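Local coordinates for protein phospholipase C-beta (PLC-beta) (Sepia officinalis, PDB 3QR0) that is a multidomain enzyme of the phospholipase C-beta family, built from PH, EF-hand, TIM-barrel and C2 modules and holding a bound calcium ion, at residues Q63-A68 against I108-N113; D214-F219 against V287-K292; G344-G349 against I381-T386; H448-G453 against V518-P523. All blocks are in the same frame, centred on the assembly; numbering follows the deposited sequence.

The four contacts follow one another along the chain and sample the internal packing of three separate modules. Contact 1 lies in the PH domain, between strands 63-66 and 105-110. Contact 2 joins helices 215-225 and 273-288, both of the EF-hand region. Contacts 3 and 4 belong to the TIM barrel, their centres about 32 Å apart: the first links loops of the X half and alone lies beside the calcium ion, the second joins X to Y. Between centres, contact 2 lies about 59 Å from contact 3 and about 63 Å from contact 4, across the chain's centre from both, while contact 1 is about 32 Å from contact 2 and about 29 Å from contact 3.

Contact 1: residues Q63-A68 against I108-N113; sequences QLLDLA and ICHGYN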
loop_
_atom_site.group_PDB
_atom_site.type_symbol
_atom_site.label_atom_id
_atom_site.label_comp_id
_atom_site.label_asym_id
_atom_site.label_seq_id
_atom_site.Cartn_x
_atom_site.Cartn_y
_atom_site.Cartn_z
ATOM N N GLN A 63 20.900 -4.729 18.437
ATOM C CA GLN A 63 20.622 -4.625 17.015
ATOM C C GLN A 63 19.180 -5.037 16.786
ATOM O O GLN A 63 18.651 -5.874 17.515
ATOM C CB GLN A 63 21.561 -5.526 16.219
ATOM C CG GLN A 63 23.032 -5.239 16.458
ATOM C CD GLN A 63 23.404 -3.822 16.094
ATOM O OE1 GLN A 63 23.617 -2.976 16.964
ATOM N NE2 GLN A 63 23.460 -3.547 14.805
ATOM N N LEU A 64 18.538 -4.441 15.789
ATOM C CA LEU A 64 17.152 -4.786 15.496
ATOM C C LEU A 64 16.771 -4.541 14.048
ATOM O O LEU A 64 17.452 -3.810 13.324
ATOM C CB LEU A 64 16.188 -4.029 16.425
ATOM C CG LEU A 64 15.977 -2.527 16.192
ATOM C CD1 LEU A 64 14.827 -2.024 17.044
ATOM C CD2 LEU A 64 17.241 -1.738 16.492
ATOM N N LEU A 65 15.685 -5.193 13.646
ATOM C CA LEU A 65 14.983 -4.894 12.411
ATOM C C LEU A 65 13.521 -4.612 12.751
ATOM O O LEU A 65 12.845 -5.438 13.377
ATOM C CB LEU A 65 15.066 -6.060 11.430
ATOM C CG LEU A 65 16.409 -6.311 10.744
ATOM C CD1 LEU A 65 16.307 -7.551 9.859
ATOM C CD2 LEU A 65 16.864 -5.098 9.931
ATOM N N ASP A 66 13.054 -3.433 12.359
ATOM C CA ASP A 66 11.656 -3.051 12.508
ATOM C C ASP A 66 10.892 -3.771 11.407
ATOM O O ASP A 66 11.104 -3.502 10.221
ATOM C CB ASP A 66 11.524 -1.531 12.368
ATOM C CG ASP A 66 10.121 -1.018 12.658
ATOM O OD1 ASP A 66 9.143 -1.761 12.473
ATOM O OD2 ASP A 66 10.001 0.160 13.061
ATOM N N LEU A 67 10.004 -4.683 11.801
ATOM C CA LEU A 67 9.286 -5.515 10.836
ATOM C C LEU A 67 8.345 -4.706 9.932
ATOM O O LEU A 67 7.893 -5.213 8.904
ATOM C CB LEU A 67 8.516 -6.628 11.547
ATOM C CG LEU A 67 9.368 -7.678 12.265
ATOM C CD1 LEU A 67 8.487 -8.768 12.845
ATOM C CD2 LEU A 67 10.414 -8.285 11.333
ATOM N N ALA A 68 8.083 -3.452 10.302
ATOM C CA ALA A 68 7.346 -2.517 9.449
ATOM C C ALA A 68 8.007 -2.309 8.078
ATOM O O ALA A 68 7.331 -1.939 7.125
ATOM C CB ALA A 68 7.177 -1.179 10.152
ATOM N N ILE A 108 16.825 -12.264 4.624
ATOM C CA ILE A 108 15.811 -11.250 4.883
ATOM C C ILE A 108 16.147 -10.013 4.055
ATOM O O ILE A 108 17.303 -9.586 4.018
ATOM C CB ILE A 108 15.764 -10.865 6.375
ATOM C CG1 ILE A 108 15.645 -12.110 7.258
ATOM C CG2 ILE A 108 14.597 -9.913 6.651
ATOM C CD1 ILE A 108 15.734 -11.821 8.756
ATOM N N CYS A 109 15.154 -9.455 3.366
ATOM C CA CYS A 109 15.328 -8.135 2.764
ATOM C C CYS A 109 14.365 -7.135 3.372
ATOM O O CYS A 109 13.199 -7.441 3.641
ATOM C CB CYS A 109 15.205 -8.161 1.242
ATOM S SG CYS A 109 13.679 -8.793 0.585
ATOM N N HIS A 110 14.885 -5.933 3.584
ATOM C CA HIS A 110 14.181 -4.875 4.279
ATOM C C HIS A 110 14.526 -3.534 3.654
ATOM O O HIS A 110 15.633 -3.330 3.143
ATOM C CB HIS A 110 14.532 -4.874 5.775
ATOM C CG HIS A 110 15.953 -5.256 6.070
ATOM N ND1 HIS A 110 16.950 -4.324 6.269
ATOM C CD2 HIS A 110 16.541 -6.470 6.203
ATOM C CE1 HIS A 110 18.092 -4.947 6.507
ATOM N NE2 HIS A 110 17.872 -6.249 6.467
ATOM N N GLY A 111 13.566 -2.622 3.694
ATOM C CA GLY A 111 13.797 -1.280 3.212
ATOM C C GLY A 111 12.598 -0.395 3.456
ATOM O O GLY A 111 11.449 -0.848 3.376
ATOM N N TYR A 112 12.877 0.868 3.758
ATOM C CA TYR A 112 11.847 1.895 3.919
ATOM C C TYR A 112 10.914 1.902 2.704
ATOM O O TYR A 112 9.695 1.934 2.850
ATOM C CB TYR A 112 12.511 3.259 4.103
ATOM C CG TYR A 112 11.619 4.320 4.687
ATOM C CD1 TYR A 112 11.031 4.147 5.939
ATOM C CD2 TYR A 112 11.380 5.512 4.008
ATOM C CE1 TYR A 112 10.223 5.127 6.493
ATOM C CE2 TYR A 112 10.573 6.501 4.560
ATOM C CZ TYR A 112 9.996 6.295 5.801
ATOM O OH TYR A 112 9.191 7.256 6.362
ATOM N N ASN A 113 11.525 1.897 1.517
ATOM C CA ASN A 113 10.846 1.653 0.245
ATOM C C ASN A 113 11.373 0.340 -0.322
ATOM O O ASN A 113 12.369 -0.189 0.179
ATOM C CB ASN A 113 11.079 2.810 -0.745
ATOM C CG ASN A 113 12.535 2.912 -1.220
ATOM O OD1 ASN A 113 13.004 2.109 -2.022
ATOM N ND2 ASN A 113 13.239 3.930 -0.739
#
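Leu65 lays its CD2 methyl squarely over one face of the His110 imidazole, 3.6 Å from the ring centroid to CD2 and only 10° off the ring normal, a clear CH-pi contact. Its other branch, CD1, reaches past the rim of the same ring, 3.8 Å from His110 CD2, and goes on to graze Ile108, where the gap from Leu65 CD1 to Ile108 CG2 is 4.3 Å. The leucine and the histidine side chains cross at about a right angle, and both methyls of Leu65 are used. The His110 ring reaches this position with CG set between the backbone N and the carbonyl carbon (chi1 35°). Its rotation is also held from the side, since NE2 is hydrogen-bonded to Thr120 OG1 on the neighbouring strand 118-124; Leu65 touches Thr120 as well. The contact between the segments is therefore wholly apolar and aromatic, while the polar end of the imidazole is satisfied by a third strand. Where strand 63-66 ends, Asp66 OD1 accepts from Ala68 N at 2.9 Å, an Asx turn, and the same oxygen makes a salt bridge with Lys157. Strands 63-66 and 105-110 are not neighbours in the antiparallel sheet; they face each other across its strongly curved interior, as in the bent beta barrel of a PH domain.

Contact 2: residues D214-F219 against V287-K292; sequences DFDTFF and VNKKGK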
loop_
_atom_site.group_PDB
_atom_site.type_symbol
_atom_site.label_atom_id
_atom_site.label_comp_id
_atom_site.label_asym_id
_atom_site.label_seq_id
_atom_site.Cartn_x
_atom_site.Cartn_y
_atom_site.Cartn_z
ATOM N N ASP A 214 5.302 -0.077 33.717
ATOM C CA ASP A 214 4.090 -0.668 33.137
ATOM C C ASP A 214 3.534 0.222 32.023
ATOM O O ASP A 214 3.810 1.420 31.987
ATOM C CB ASP A 214 3.021 -0.874 34.218
ATOM C CG ASP A 214 2.619 0.423 34.897
ATOM O OD1 ASP A 214 3.384 0.912 35.758
ATOM O OD2 ASP A 214 1.543 0.956 34.567
ATOM N N PHE A 215 2.736 -0.358 31.130
ATOM C CA PHE A 215 2.214 0.395 29.984
ATOM C C PHE A 215 1.311 1.570 30.379
ATOM O O PHE A 215 1.378 2.635 29.763
ATOM C CB PHE A 215 1.473 -0.511 28.993
ATOM C CG PHE A 215 0.965 0.225 27.787
ATOM C CD1 PHE A 215 1.851 0.716 26.837
ATOM C CD2 PHE A 215 -0.394 0.465 27.618
ATOM C CE1 PHE A 215 1.392 1.419 25.727
ATOM C CE2 PHE A 215 -0.860 1.166 26.511
ATOM C CZ PHE A 215 0.037 1.642 25.564
ATOM N N ASP A 216 0.468 1.390 31.391
ATOM C CA ASP A 216 -0.460 2.461 31.771
ATOM C C ASP A 216 0.276 3.684 32.313
ATOM O O ASP A 216 -0.130 4.816 32.058
ATOM C CB ASP A 216 -1.520 1.957 32.756
ATOM C CG ASP A 216 -2.563 1.073 32.085
ATOM O OD1 ASP A 216 -2.634 1.064 30.839
ATOM O OD2 ASP A 216 -3.321 0.386 32.805
ATOM N N THR A 217 1.371 3.455 33.031
ATOM C CA THR A 217 2.250 4.545 33.450
ATOM C C THR A 217 3.006 5.115 32.246
ATOM O O THR A 217 3.259 6.321 32.181
ATOM C CB THR A 217 3.245 4.081 34.522
ATOM O OG1 THR A 217 2.526 3.431 35.577
ATOM C CG2 THR A 217 4.018 5.262 35.087
ATOM N N PHE A 218 3.362 4.253 31.294
ATOM C CA PHE A 218 3.950 4.717 30.032
ATOM C C PHE A 218 2.981 5.630 29.266
ATOM O O PHE A 218 3.415 6.582 28.617
ATOM C CB PHE A 218 4.395 3.537 29.153
ATOM C CG PHE A 218 5.302 3.935 28.008
ATOM C CD1 PHE A 218 6.515 4.571 28.251
ATOM C CD2 PHE A 218 4.951 3.661 26.694
ATOM C CE1 PHE A 218 7.358 4.937 27.200
ATOM C CE2 PHE A 218 5.792 4.021 25.635
ATOM C CZ PHE A 218 6.992 4.660 25.889
ATOM N N PHE A 219 1.677 5.358 29.344
ATOM C CA PHE A 219 0.689 6.269 28.753
ATOM C C PHE A 219 0.626 7.593 29.517
ATOM O O PHE A 219 0.467 8.649 28.912
ATOM C CB PHE A 219 -0.709 5.647 28.676
ATOM C CG PHE A 219 -1.698 6.507 27.936
ATOM C CD1 PHE A 219 -1.633 6.623 26.554
ATOM C CD2 PHE A 219 -2.667 7.232 28.626
ATOM C CE1 PHE A 219 -2.536 7.429 25.858
ATOM C CE2 PHE A 219 -3.577 8.047 27.935
ATOM C CZ PHE A 219 -3.506 8.142 26.552
ATOM N N VAL A 287 -6.505 4.839 32.648
ATOM C CA VAL A 287 -6.008 6.189 32.922
ATOM C C VAL A 287 -6.113 6.622 34.393
ATOM O O VAL A 287 -5.225 7.321 34.881
ATOM C CB VAL A 287 -6.714 7.216 32.017
ATOM C CG1 VAL A 287 -6.440 8.636 32.482
ATOM C CG2 VAL A 287 -6.264 7.024 30.567
ATOM N N ASN A 288 -7.178 6.218 35.090
ATOM C CA ASN A 288 -7.419 6.659 36.475
ATOM C C ASN A 288 -7.531 5.552 37.530
ATOM O O ASN A 288 -7.619 5.853 38.727
ATOM C CB ASN A 288 -8.678 7.539 36.533
ATOM C CG ASN A 288 -8.445 8.922 35.953
ATOM O OD1 ASN A 288 -7.432 9.557 36.237
ATOM N ND2 ASN A 288 -9.379 9.395 35.135
ATOM N N LYS A 289 -7.518 4.290 37.096
ATOM C CA LYS A 289 -7.624 3.139 38.003
ATOM C C LYS A 289 -8.819 3.286 38.961
ATOM O O LYS A 289 -9.918 3.581 38.506
ATOM C CB LYS A 289 -6.298 2.909 38.738
ATOM C CG LYS A 289 -5.151 2.499 37.812
ATOM C CD LYS A 289 -5.241 1.024 37.443
ATOM C CE LYS A 289 -4.111 0.610 36.498
ATOM N NZ LYS A 289 -4.187 1.325 35.193
ATOM N N LYS A 290 -8.629 3.116 40.269
ATOM C CA LYS A 290 -9.757 3.191 41.204
ATOM C C LYS A 290 -10.212 4.635 41.460
ATOM O O LYS A 290 -11.153 4.866 42.225
ATOM C CB LYS A 290 -9.431 2.466 42.511
ATOM C CG LYS A 290 -9.161 0.976 42.305
ATOM C CD LYS A 290 -8.886 0.264 43.620
ATOM C CE LYS A 290 -8.580 -1.214 43.410
ATOM N NZ LYS A 290 -8.309 -1.895 44.709
ATOM N N GLY A 291 -9.544 5.592 40.812
ATOM C CA GLY A 291 -10.058 6.954 40.679
ATOM C C GLY A 291 -11.185 7.080 39.662
ATOM O O GLY A 291 -11.827 8.131 39.572
ATOM N N LYS A 292 -11.430 6.020 38.889
ATOM C CA LYS A 292 -12.518 6.014 37.907
ATOM C C LYS A 292 -13.880 6.136 38.575
ATOM O O LYS A 292 -14.074 5.680 39.706
ATOM C CB LYS A 292 -12.487 4.733 37.059
ATOM C CG LYS A 292 -12.901 3.469 37.808
ATOM C CD LYS A 292 -12.502 2.204 37.056
ATOM C CE LYS A 292 -12.833 0.960 37.882
ATOM N NZ LYS A 292 -12.428 -0.301 37.208
#
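Lys289 NZ donates to Asp216 OD2 at 2.7 Å, a salt bridge that ties the end of helix 273-288 to the first turn of helix 215-225. The ammonium meets the anti side of OD2, 30° out of the carboxylate plane, and a second bond, to Ser285 O, grips the same nitrogen from the last turn of helix 273-288. Bends at chi2 (-79°) and chi4 fold the lysine chain back so that NZ can serve both acceptors. Lys289, with positive phi, is the first residue to leave helical geometry after helix 273-288. On the other segment Asp214 is the N-cap: Thr217 N reaches its OD2 from above the carboxylate plane, at 2.9 Å, while OD1 takes the hydroxyl of Thr217, OG1 to OD1 2.7 Å, on its syn side. Both carboxylate oxygens of the cap are thereby occupied. Beside the ionic pair runs an apolar one, Val287 CG2 lying 3.9 Å from Phe219 CE2, the two side chains meeting at a slant. Phe219 is buried further by Tyr304, edge-to-face, and Val287 also packs on that residue from helix 299-307. The ionic pair is the more exposed, while Phe219 of the apolar pair is buried where helices 215-225 and 273-288 pack together in the EF-hand region of phospholipase C-beta.

Contact 3: residues G344-G349 against I381-T386; sequences GHQLTG and ITHGFT
With CG of His383 anti to the backbone N (chi1 -163°) and the ring turned so that ND1 faces the loop 344-349, ND1 donates to Gln346 O at 2.7 Å. The bond is nearly straight (164°) and lies close to the ring plane, so the carbonyl sits at the imidazole edge. Thr386 comes over a face of the same ring: its CG2 is 3.7 Å above the plane, offset toward the rim, and also touches Leu347 CD2 at 3.6 Å. Residues His383 to Thr386 form a type II beta turn, with Gly384 and Phe385 at its corners. Thr386 OG1 donates to His383 O at 2.6 Å and accepts from Cys388 N, whereas the backbone bond of the turn is long and weak. Both loops belong to the X half of the TIM barrel, beside the calcium site. The Gln346 amide stands 61° from the ring plane of His383; its NE2 bonds Ser580 OG of the Y half, and OE1 accepts from ND2 of Asn339, a calcium ligand, making Gln346 a second-shell residue. On its own segment, His345 ND1 accepts from Leu347 N at 3.2 Å.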
loop_
_atom_site.group_PDB
_atom_site.type_symbol
_atom_site.label_atom_id
_atom_site.label_comp_id
_atom_site.label_asym_id
_atom_site.label_seq_id
_atom_site.Cartn_x
_atom_site.Cartn_y
_atom_site.Cartn_z
ATOM N N GLY A 344 14.628 2.102 -12.476
ATOM C CA GLY A 344 14.801 3.554 -12.544
ATOM C C GLY A 344 14.351 4.170 -13.861
ATOM O O GLY A 344 13.200 4.009 -14.271
ATOM N N HIS A 345 15.280 4.866 -14.514
ATOM C CA HIS A 345 15.035 5.605 -15.754
ATOM C C HIS A 345 14.760 4.633 -16.901
ATOM O O HIS A 345 15.356 3.551 -16.959
ATOM C CB HIS A 345 16.273 6.449 -16.060
ATOM C CG HIS A 345 16.053 7.562 -17.037
ATOM N ND1 HIS A 345 16.218 7.405 -18.397
ATOM C CD2 HIS A 345 15.762 8.872 -16.844
ATOM C CE1 HIS A 345 16.003 8.561 -19.001
ATOM N NE2 HIS A 345 15.722 9.468 -18.081
ATOM N N GLN A 346 13.861 5.018 -17.804
ATOM C CA GLN A 346 13.451 4.154 -18.921
ATOM C C GLN A 346 14.548 3.909 -19.963
ATOM O O GLN A 346 14.503 2.907 -20.682
ATOM C CB GLN A 346 12.228 4.739 -19.639
ATOM C CG GLN A 346 10.961 4.839 -18.797
ATOM C CD GLN A 346 10.360 3.488 -18.466
ATOM O OE1 GLN A 346 10.030 2.711 -19.357
ATOM N NE2 GLN A 346 10.214 3.205 -17.180
ATOM N N LEU A 347 15.505 4.826 -20.068
ATOM C CA LEU A 347 16.531 4.760 -21.113
ATOM C C LEU A 347 17.927 4.424 -20.602
ATOM O O LEU A 347 18.701 3.800 -21.318
ATOM C CB LEU A 347 16.598 6.079 -21.884
ATOM C CG LEU A 347 15.299 6.604 -22.494
ATOM C CD1 LEU A 347 15.576 7.925 -23.197
ATOM C CD2 LEU A 347 14.691 5.594 -23.452
ATOM N N THR A 348 18.250 4.845 -19.378
ATOM C CA THR A 348 19.598 4.681 -18.831
ATOM C C THR A 348 19.656 3.864 -17.544
ATOM O O THR A 348 20.724 3.746 -16.943
ATOM C CB THR A 348 20.225 6.058 -18.534
ATOM O OG1 THR A 348 19.377 6.778 -17.629
ATOM C CG2 THR A 348 20.393 6.862 -19.823
ATOM N N GLY A 349 18.525 3.302 -17.120
ATOM C CA GLY A 349 18.441 2.630 -15.830
ATOM C C GLY A 349 18.819 1.163 -15.886
ATOM O O GLY A 349 19.265 0.669 -16.914
ATOM N N ILE A 381 15.269 -10.036 -20.908
ATOM C CA ILE A 381 14.307 -8.963 -20.678
ATOM C C ILE A 381 15.054 -7.644 -20.565
ATOM O O ILE A 381 16.034 -7.536 -19.824
ATOM C CB ILE A 381 13.480 -9.211 -19.408
ATOM C CG1 ILE A 381 12.525 -10.386 -19.634
ATOM C CG2 ILE A 381 12.695 -7.950 -19.005
ATOM C CD1 ILE A 381 11.736 -10.798 -18.392
ATOM N N THR A 382 14.594 -6.647 -21.316
ATOM C CA THR A 382 15.203 -5.324 -21.312
ATOM C C THR A 382 14.305 -4.345 -22.063
ATOM O O THR A 382 13.321 -4.754 -22.690
ATOM C CB THR A 382 16.617 -5.337 -21.967
ATOM O OG1 THR A 382 17.295 -4.107 -21.678
ATOM C CG2 THR A 382 16.535 -5.532 -23.483
ATOM N N HIS A 383 14.638 -3.058 -21.994
ATOM C CA HIS A 383 13.957 -2.051 -22.804
ATOM C C HIS A 383 14.733 -1.907 -24.109
ATOM O O HIS A 383 15.847 -1.379 -24.128
ATOM C CB HIS A 383 13.860 -0.711 -22.059
ATOM C CG HIS A 383 12.852 0.237 -22.640
ATOM N ND1 HIS A 383 12.736 1.546 -22.221
ATOM C CD2 HIS A 383 11.912 0.066 -23.602
ATOM C CE1 HIS A 383 11.770 2.141 -22.899
ATOM N NE2 HIS A 383 11.253 1.266 -23.745
ATOM N N GLY A 384 14.147 -2.400 -25.195
ATOM C CA GLY A 384 14.822 -2.443 -26.485
ATOM C C GLY A 384 15.260 -1.092 -27.027
ATOM O O GLY A 384 14.577 -0.086 -26.834
ATOM N N PHE A 385 16.407 -1.095 -27.705
ATOM C CA PHE A 385 17.007 0.093 -28.318
ATOM C C PHE A 385 17.342 1.212 -27.322
ATOM O O PHE A 385 17.363 2.391 -27.687
ATOM C CB PHE A 385 16.130 0.623 -29.456
ATOM C CG PHE A 385 15.797 -0.414 -30.493
ATOM C CD1 PHE A 385 16.676 -0.678 -31.532
ATOM C CD2 PHE A 385 14.604 -1.119 -30.433
ATOM C CE1 PHE A 385 16.369 -1.639 -32.500
ATOM C CE2 PHE A 385 14.294 -2.082 -31.393
ATOM C CZ PHE A 385 15.176 -2.339 -32.422
ATOM N N THR A 386 17.640 0.836 -26.080
ATOM C CA THR A 386 18.073 1.798 -25.066
ATOM C C THR A 386 19.387 1.328 -24.454
ATOM O O THR A 386 19.920 0.298 -24.852
ATOM C CB THR A 386 17.041 1.952 -23.936
ATOM O OG1 THR A 386 17.041 0.762 -23.137
ATOM C CG2 THR A 386 15.636 2.228 -24.494
#

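Contact 4: residues H448-G453 against V518-P523; sequences HPLKPG and VNYIQP
Tyr520 can be followed outward from its CB, where CG stands anti to the carbonyl carbon (chi1 -65°) and carries the ring toward the loop 448-453. CD1 is the first ring atom to meet that loop, 3.7 Å from the CD2 methyl of Leu450, which approaches at a slant. CE1 keeps close to the same methyl and draws within 3.3 Å of His448 O. CZ lies about as near that carbonyl oxygen, which sits at the ring edge, in the plane. At the tip the phenol donates to it, OH to His448 O 2.5 Å, a short bond with the donor tilted 20° from the carbonyl plane; CB of His448 packs on the hydroxyl at 3.4 Å. Ile445 N gives its hydrogen to the same OH, so the hydroxyl both donates and accepts, gripped by two backbone groups of the X half. The segment 518-523 ends in strand 522-523 of the Y half, and Tyr520 and Ile521 also touch Leu467 of strand 466-469. This contact therefore packs an X-half loop against the start of the Y half, at the junction of the two halves of the TIM barrel. Leu450 is at the centre of an inverse gamma turn, and both its branches meet Asn519: CD1 lies 4.0 Å from Asn519 CB, while CD2 touches both Asn519 O and Tyr520 CD1. The Asn519 amide is held from both ends, OD1 accepting from Tyr520 N at 2.8 Å and ND2 reaching Leu441 O.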
loop_
_atom_site.group_PDB
_atom_site.type_symbol
_atom_site.label_atom_id
_atom_site.label_comp_id
_atom_site.label_asym_id
_atom_site.label_seq_id
_atom_site.Cartn_x
_atom_site.Cartn_y
_atom_site.Cartn_z
ATOM N N HIS A 448 -16.445 -21.902 -19.049
ATOM C CA HIS A 448 -15.953 -20.669 -19.662
ATOM C C HIS A 448 -15.137 -20.934 -20.927
ATOM O O HIS A 448 -13.941 -20.636 -20.982
ATOM C CB HIS A 448 -15.153 -19.863 -18.637
ATOM C CG HIS A 448 -15.979 -19.394 -17.483
ATOM N ND1 HIS A 448 -16.652 -18.191 -17.492
ATOM C CD2 HIS A 448 -16.280 -19.985 -16.301
ATOM C CE1 HIS A 448 -17.312 -18.051 -16.355
ATOM N NE2 HIS A 448 -17.107 -19.127 -15.618
ATOM N N PRO A 449 -15.792 -21.481 -21.962
ATOM C CA PRO A 449 -15.110 -21.669 -23.231
ATOM C C PRO A 449 -14.873 -20.327 -23.921
ATOM O O PRO A 449 -15.527 -19.332 -23.587
ATOM C CB PRO A 449 -16.090 -22.526 -24.032
ATOM C CG PRO A 449 -17.422 -22.174 -23.492
ATOM C CD PRO A 449 -17.218 -21.855 -22.039
ATOM N N LEU A 450 -13.938 -20.311 -24.866
ATOM C CA LEU A 450 -13.594 -19.099 -25.600
ATOM C C LEU A 450 -14.522 -18.935 -26.806
ATOM O O LEU A 450 -14.104 -19.079 -27.953
ATOM C CB LEU A 450 -12.128 -19.138 -26.038
ATOM C CG LEU A 450 -11.092 -19.325 -24.927
ATOM C CD1 LEU A 450 -9.695 -19.489 -25.532
ATOM C CD2 LEU A 450 -11.119 -18.166 -23.932
ATOM N N LYS A 451 -15.787 -18.636 -26.525
ATOM C CA LYS A 451 -16.792 -18.398 -27.555
ATOM C C LYS A 451 -17.442 -17.051 -27.279
ATOM O O LYS A 451 -17.421 -16.582 -26.141
ATOM C CB LYS A 451 -17.852 -19.502 -27.536
ATOM C CG LYS A 451 -17.337 -20.873 -27.967
ATOM C CD LYS A 451 -18.425 -21.934 -27.857
ATOM C CE LYS A 451 -17.943 -23.279 -28.371
ATOM N NZ LYS A 451 -19.006 -24.318 -28.273
ATOM N N PRO A 452 -18.025 -16.421 -28.315
ATOM C CA PRO A 452 -18.711 -15.144 -28.107
ATOM C C PRO A 452 -19.881 -15.232 -27.123
ATOM O O PRO A 452 -20.623 -16.211 -27.127
ATOM C CB PRO A 452 -19.206 -14.771 -29.514
ATOM C CG PRO A 452 -19.120 -16.011 -30.311
ATOM C CD PRO A 452 -17.990 -16.793 -29.739
ATOM N N GLY A 453 -20.016 -14.220 -26.272
ATOM C CA GLY A 453 -21.108 -14.157 -25.300
ATOM C C GLY A 453 -20.825 -14.839 -23.971
ATOM O O GLY A 453 -21.631 -14.744 -23.045
ATOM N N VAL A 518 -2.074 -18.659 -24.341
ATOM C CA VAL A 518 -3.006 -17.533 -24.246
ATOM C C VAL A 518 -4.443 -18.029 -24.336
ATOM O O VAL A 518 -4.758 -18.893 -25.153
ATOM C CB VAL A 518 -2.745 -16.491 -25.357
ATOM C CG1 VAL A 518 -3.676 -15.295 -25.204
ATOM C CG2 VAL A 518 -1.284 -16.041 -25.330
ATOM N N ASN A 519 -5.309 -17.490 -23.484
ATOM C CA ASN A 519 -6.728 -17.855 -23.510
ATOM C C ASN A 519 -7.641 -16.680 -23.170
ATOM O O ASN A 519 -8.218 -16.082 -24.072
ATOM C CB ASN A 519 -7.013 -19.080 -22.621
ATOM C CG ASN A 519 -6.178 -19.102 -21.352
ATOM O OD1 ASN A 519 -6.330 -18.247 -20.488
ATOM N ND2 ASN A 519 -5.296 -20.092 -21.234
ATOM N N TYR A 520 -7.763 -16.340 -21.888
ATOM C CA TYR A 520 -8.741 -15.334 -21.463
ATOM C C TYR A 520 -8.264 -13.899 -21.639
ATOM O O TYR A 520 -9.081 -12.975 -21.649
ATOM C CB TYR A 520 -9.156 -15.566 -20.006
ATOM C CG TYR A 520 -9.898 -16.866 -19.839
ATOM C CD1 TYR A 520 -11.167 -17.031 -20.380
ATOM C CD2 TYR A 520 -9.319 -17.939 -19.166
ATOM C CE1 TYR A 520 -11.848 -18.223 -20.251
ATOM C CE2 TYR A 520 -9.990 -19.133 -19.026
ATOM C CZ TYR A 520 -11.255 -19.275 -19.573
ATOM O OH TYR A 520 -11.926 -20.464 -19.436
ATOM N N ILE A 521 -6.954 -13.706 -21.767
ATOM C CA ILE A 521 -6.395 -12.367 -21.878
ATOM C C ILE A 521 -5.707 -12.236 -23.219
ATOM O O ILE A 521 -4.480 -12.152 -23.295
ATOM C CB ILE A 521 -5.399 -12.040 -20.733
ATOM C CG1 ILE A 521 -5.902 -12.566 -19.384
ATOM C CG2 ILE A 521 -5.167 -10.534 -20.664
ATOM C CD1 ILE A 521 -7.204 -11.954 -18.909
ATOM N N GLN A 522 -6.503 -12.226 -24.282
ATOM C CA GLN A 522 -5.969 -12.179 -25.631
ATOM C C GLN A 522 -5.893 -10.741 -26.127
ATOM O O GLN A 522 -6.922 -10.116 -26.354
ATOM C CB GLN A 522 -6.824 -13.014 -26.587
ATOM C CG GLN A 522 -6.217 -13.132 -27.963
ATOM C CD GLN A 522 -7.116 -13.839 -28.950
ATOM O OE1 GLN A 522 -8.027 -14.582 -28.568
ATOM N NE2 GLN A 522 -6.861 -13.612 -30.238
ATOM N N PRO A 523 -4.670 -10.213 -26.312
ATOM C CA PRO A 523 -4.536 -8.847 -26.801
ATOM C C PRO A 523 -4.804 -8.764 -28.295
ATOM O O PRO A 523 -4.203 -9.507 -29.067
ATOM C CB PRO A 523 -3.076 -8.504 -26.493
ATOM C CG PRO A 523 -2.365 -9.810 -26.515
ATOM C CD PRO A 523 -3.369 -10.892 -26.210
#